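Local structure of CheQ (Campylobacter jejuni subsp. jejuni, 6A51) at residues L24-R35 / E118-N126. The protein acts with CheP as a regulator controlling transcription of the core chemotaxis operon cheVAW. Numbering follows the deposited sequence.
Sequences LDHYILNAEFHR and EICGIKFVN
Leu-29 meets three residues of the hairpin 118-126 with its two methyl branches. CD2 of Leu-29 lies 3.9 Å from CG2 of Ile-119. The same CD2 of Leu-29 is 4.2 Å from CG1 of Ile-122. CD1 of Leu-29 branches off toward the edge of the Phe-124 ring, 4.1 Å from CZ of Phe-124. The leucine has CG anti to the backbone N (chi1 -176°), and chi2 of 76° then sends CD2 to the isoleucines and CD1 to Phe-124. Leu-24 reaches the ring edge further round, with its CD1 3.6 Å from CE2 of Phe-124, so both leucines meet the ring near its plane. The side chains of Leu-24 and Phe-124 cross at about a right angle.

Further along, CG2 of Ile-119 packs against the carboxylate end of Glu-32. OE1 of Glu-32 is the nearest atom, 3.3 Å from CG2 of Ile-119. The Glu-32 chain runs out extended beyond CG, and OE2 accepts a hydrogen bond from the backbone N of Ser-80, so this buried acid has a polar partner beside its apolar contact. Cys-120 sits in the type I' turn Ile-119 to Ile-122. SG of Cys-120 rests on the helix, 3.7 Å from CB of Glu-32, while its CB faces CB of Ala-31. No hydrogen bond joins the two segments; the interface is mainly apolar packing.

The contact brings together two sheets of the fold. Strand 27-29 is an outer strand of the mixed sheet and leads into helix 30-37. Strand 122-126 lies between 116-119 and 85-87 in an antiparallel sheet. Phe-62 of strand 62-64 touches Leu-24, Leu-29 and Phe-124, and Phe-85 and Leu-87 of strand 85-87 also pack on Phe-124.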
loop_
_atom_site.group_PDB
_atom_site.type_symbol
_atom_site.label_atom_id
_atom_site.label_comp_id
_atom_site.label_asym_id
_atom_site.label_seq_id
_atom_site.Cartn_x
_atom_site.Cartn_y
_atom_site.Cartn_z
ATOM N N LEU A 24 -4.465 -3.847 -2.521
ATOM C CA LEU A 24 -5.381 -4.372 -1.520
ATOM C C LEU A 24 -6.833 -4.429 -2.003
ATOM O O LEU A 24 -7.753 -4.367 -1.178
ATOM C CB LEU A 24 -5.270 -3.528 -0.256
ATOM C CG LEU A 24 -3.945 -3.622 0.469
ATOM C CD1 LEU A 24 -3.776 -2.393 1.366
ATOM C CD2 LEU A 24 -3.901 -4.928 1.293
ATOM N N ASP A 25 -7.054 -4.538 -3.315
ATOM C CA ASP A 25 -8.385 -4.610 -3.918
ATOM C C ASP A 25 -9.338 -5.519 -3.144
ATOM O O ASP A 25 -10.416 -5.104 -2.700
ATOM C CB ASP A 25 -8.256 -5.127 -5.357
ATOM C CG ASP A 25 -7.810 -4.058 -6.350
ATOM O OD1 ASP A 25 -6.959 -3.203 -6.019
ATOM O OD2 ASP A 25 -8.307 -4.102 -7.493
ATOM N N HIS A 26 -8.938 -6.772 -2.983
ATOM C CA HIS A 26 -9.758 -7.827 -2.419
ATOM C C HIS A 26 -9.767 -7.853 -0.882
ATOM O O HIS A 26 -10.201 -8.859 -0.321
ATOM C CB HIS A 26 -9.269 -9.173 -2.956
ATOM C CG HIS A 26 -9.292 -9.262 -4.448
ATOM N ND1 HIS A 26 -10.335 -8.766 -5.202
ATOM C CD2 HIS A 26 -8.404 -9.787 -5.324
ATOM C CE1 HIS A 26 -10.087 -8.978 -6.481
ATOM N NE2 HIS A 26 -8.922 -9.595 -6.583
ATOM N N TYR A 27 -9.318 -6.808 -0.189
ATOM C CA TYR A 27 -9.155 -6.858 1.255
ATOM C C TYR A 27 -9.779 -5.638 1.911
ATOM O O TYR A 27 -9.890 -4.566 1.310
ATOM C CB TYR A 27 -7.674 -6.914 1.672
ATOM C CG TYR A 27 -6.961 -8.204 1.346
ATOM C CD1 TYR A 27 -6.306 -8.374 0.136
ATOM C CD2 TYR A 27 -6.923 -9.247 2.259
ATOM C CE1 TYR A 27 -5.630 -9.550 -0.159
ATOM C CE2 TYR A 27 -6.258 -10.431 1.969
ATOM C CZ TYR A 27 -5.607 -10.577 0.763
ATOM O OH TYR A 27 -4.948 -11.764 0.479
ATOM N N ILE A 28 -10.149 -5.803 3.180
ATOM C CA ILE A 28 -10.526 -4.683 4.031
ATOM C C ILE A 28 -9.630 -4.692 5.262
ATOM O O ILE A 28 -9.058 -5.714 5.650
ATOM C CB ILE A 28 -12.007 -4.722 4.455
ATOM C CG1 ILE A 28 -12.261 -5.959 5.312
ATOM C CG2 ILE A 28 -12.921 -4.710 3.234
ATOM C CD1 ILE A 28 -13.702 -6.238 5.537
ATOM N N LEU A 29 -9.509 -3.525 5.872
ATOM C CA LEU A 29 -8.672 -3.374 7.043
ATOM C C LEU A 29 -9.427 -3.872 8.277
ATOM O O LEU A 29 -10.569 -3.473 8.517
ATOM C CB LEU A 29 -8.281 -1.910 7.177
ATOM C CG LEU A 29 -7.336 -1.478 8.278
ATOM C CD1 LEU A 29 -5.921 -1.855 7.928
ATOM C CD2 LEU A 29 -7.459 0.023 8.444
ATOM N N ASN A 30 -8.804 -4.766 9.048
ATOM C CA ASN A 30 -9.495 -5.329 10.204
ATOM C C ASN A 30 -9.795 -4.256 11.241
ATOM O O ASN A 30 -10.866 -4.264 11.857
ATOM C CB ASN A 30 -8.667 -6.457 10.825
ATOM C CG ASN A 30 -9.303 -7.018 12.103
ATOM O OD1 ASN A 30 -10.427 -7.535 12.084
ATOM N ND2 ASN A 30 -8.582 -6.920 13.215
ATOM N N ALA A 31 -8.859 -3.320 11.431
ATOM C CA ALA A 31 -9.038 -2.230 12.387
ATOM C C ALA A 31 -10.333 -1.471 12.147
ATOM O O ALA A 31 -10.977 -1.008 13.096
ATOM C CB ALA A 31 -7.850 -1.268 12.315
ATOM N N GLU A 32 -10.732 -1.333 10.888
ATOM C CA GLU A 32 -11.962 -0.626 10.560
ATOM C C GLU A 32 -13.167 -1.558 10.559
ATOM O O GLU A 32 -14.232 -1.189 11.063
ATOM C CB GLU A 32 -11.817 0.080 9.201
ATOM C CG GLU A 32 -13.118 0.641 8.642
ATOM C CD GLU A 32 -12.989 1.229 7.238
ATOM O OE1 GLU A 32 -13.001 2.476 7.126
ATOM O OE2 GLU A 32 -12.901 0.455 6.253
ATOM N N PHE A 33 -13.009 -2.773 10.027
ATOM C CA PHE A 33 -14.141 -3.688 9.893
ATOM C C PHE A 33 -14.709 -4.100 11.241
ATOM O O PHE A 33 -15.925 -4.230 11.389
ATOM C CB PHE A 33 -13.730 -4.937 9.120
ATOM C CG PHE A 33 -14.683 -6.088 9.280
ATOM C CD1 PHE A 33 -15.810 -6.189 8.465
ATOM C CD2 PHE A 33 -14.456 -7.079 10.239
ATOM C CE1 PHE A 33 -16.706 -7.256 8.597
ATOM C CE2 PHE A 33 -15.343 -8.155 10.380
ATOM C CZ PHE A 33 -16.473 -8.243 9.558
ATOM N N HIS A 34 -13.853 -4.362 12.227
ATOM C CA HIS A 34 -14.397 -4.860 13.485
ATOM C C HIS A 34 -15.150 -3.786 14.255
ATOM O O HIS A 34 -15.981 -4.120 15.101
ATOM C CB HIS A 34 -13.294 -5.464 14.352
ATOM C CG HIS A 34 -12.603 -4.483 15.244
ATOM N ND1 HIS A 34 -11.609 -3.640 14.796
ATOM C CD2 HIS A 34 -12.720 -4.251 16.572
ATOM C CE1 HIS A 34 -11.155 -2.920 15.807
ATOM N NE2 HIS A 34 -11.812 -3.273 16.896
ATOM N N ARG A 35 -14.863 -2.526 13.981
ATOM C CA ARG A 35 -15.606 -1.421 14.568
ATOM C C ARG A 35 -17.032 -1.325 13.958
ATOM O O ARG A 35 -17.983 -1.139 14.655
ATOM C CB ARG A 35 -14.801 -0.110 14.577
ATOM C CG ARG A 35 -13.444 -0.183 15.297
ATOM C CD ARG A 35 -12.777 1.178 15.584
ATOM N NE ARG A 35 -11.296 1.311 15.469
ATOM C CZ ARG A 35 -10.448 1.545 16.488
ATOM N NH1 ARG A 35 -10.893 1.626 17.731
ATOM N NH2 ARG A 35 -9.132 1.694 16.293
ATOM N N GLU A 118 -5.878 7.893 4.626
ATOM C CA GLU A 118 -5.769 7.282 5.945
ATOM C C GLU A 118 -7.066 6.606 6.339
ATOM O O GLU A 118 -8.154 7.110 6.059
ATOM C CB GLU A 118 -5.366 8.289 7.015
ATOM C CG GLU A 118 -3.902 8.668 6.877
ATOM C CD GLU A 118 -3.344 9.347 8.109
ATOM O OE1 GLU A 118 -2.332 10.075 7.974
ATOM O OE2 GLU A 118 -3.921 9.128 9.195
ATOM N N ILE A 119 -6.941 5.432 6.945
ATOM C CA ILE A 119 -8.069 4.739 7.548
ATOM C C ILE A 119 -7.628 4.330 8.940
ATOM O O ILE A 119 -6.580 3.686 9.094
ATOM C CB ILE A 119 -8.511 3.521 6.736
ATOM C CG1 ILE A 119 -8.733 3.936 5.288
ATOM C CG2 ILE A 119 -9.782 2.925 7.324
ATOM C CD1 ILE A 119 -8.924 2.771 4.364
ATOM N N CYS A 120 -8.383 4.767 9.951
ATOM C CA CYS A 120 -8.071 4.477 11.348
ATOM C C CYS A 120 -6.617 4.819 11.661
ATOM O O CYS A 120 -5.933 4.113 12.402
ATOM C CB CYS A 120 -8.387 3.012 11.698
ATOM S SG CYS A 120 -10.153 2.507 11.405
ATOM N N GLY A 121 -6.130 5.911 11.089
ATOM C CA GLY A 121 -4.741 6.270 11.324
ATOM C C GLY A 121 -3.710 5.424 10.607
ATOM O O GLY A 121 -2.513 5.603 10.848
ATOM N N ILE A 122 -4.119 4.508 9.736
ATOM C CA ILE A 122 -3.177 3.796 8.878
ATOM C C ILE A 122 -3.076 4.542 7.548
ATOM O O ILE A 122 -4.099 4.821 6.908
ATOM C CB ILE A 122 -3.624 2.338 8.669
ATOM C CG1 ILE A 122 -3.954 1.679 10.010
ATOM C CG2 ILE A 122 -2.538 1.553 7.983
ATOM C CD1 ILE A 122 -2.789 1.685 10.972
ATOM N N LYS A 123 -1.848 4.858 7.121
ATOM C CA LYS A 123 -1.614 5.586 5.871
ATOM C C LYS A 123 -1.435 4.615 4.703
ATOM O O LYS A 123 -0.638 3.676 4.790
ATOM C CB LYS A 123 -0.379 6.486 5.990
ATOM C CG LYS A 123 -0.343 7.661 4.991
ATOM C CD LYS A 123 1.033 8.353 4.957
ATOM C CE LYS A 123 1.440 8.918 6.314
ATOM N NZ LYS A 123 2.932 9.007 6.487
ATOM N N PHE A 124 -2.167 4.849 3.608
ATOM C CA PHE A 124 -2.051 4.063 2.385
ATOM C C PHE A 124 -1.593 4.934 1.217
ATOM O O PHE A 124 -1.811 6.145 1.191
ATOM C CB PHE A 124 -3.376 3.393 2.009
ATOM C CG PHE A 124 -3.903 2.460 3.047
ATOM C CD1 PHE A 124 -4.520 2.951 4.192
ATOM C CD2 PHE A 124 -3.799 1.086 2.875
ATOM C CE1 PHE A 124 -5.013 2.095 5.154
ATOM C CE2 PHE A 124 -4.298 0.219 3.825
ATOM C CZ PHE A 124 -4.902 0.726 4.972
ATOM N N VAL A 125 -0.961 4.292 0.235
ATOM C CA VAL A 125 -0.515 4.930 -0.999
ATOM C C VAL A 125 -1.163 4.193 -2.160
ATOM O O VAL A 125 -1.284 2.963 -2.128
ATOM C CB VAL A 125 1.022 4.899 -1.153
ATOM C CG1 VAL A 125 1.413 5.406 -2.516
ATOM C CG2 VAL A 125 1.698 5.717 -0.097
ATOM N N ASN A 126 -1.577 4.929 -3.189
ATOM C CA ASN A 126 -2.186 4.288 -4.350
ATOM C C ASN A 126 -1.066 3.906 -5.303
ATOM O O ASN A 126 -0.637 4.701 -6.145
ATOM C CB ASN A 126 -3.202 5.186 -5.032
ATOM C CG ASN A 126 -4.024 4.423 -6.058
ATOM O OD1 ASN A 126 -3.482 3.640 -6.842
ATOM N ND2 ASN A 126 -5.330 4.611 -6.032
#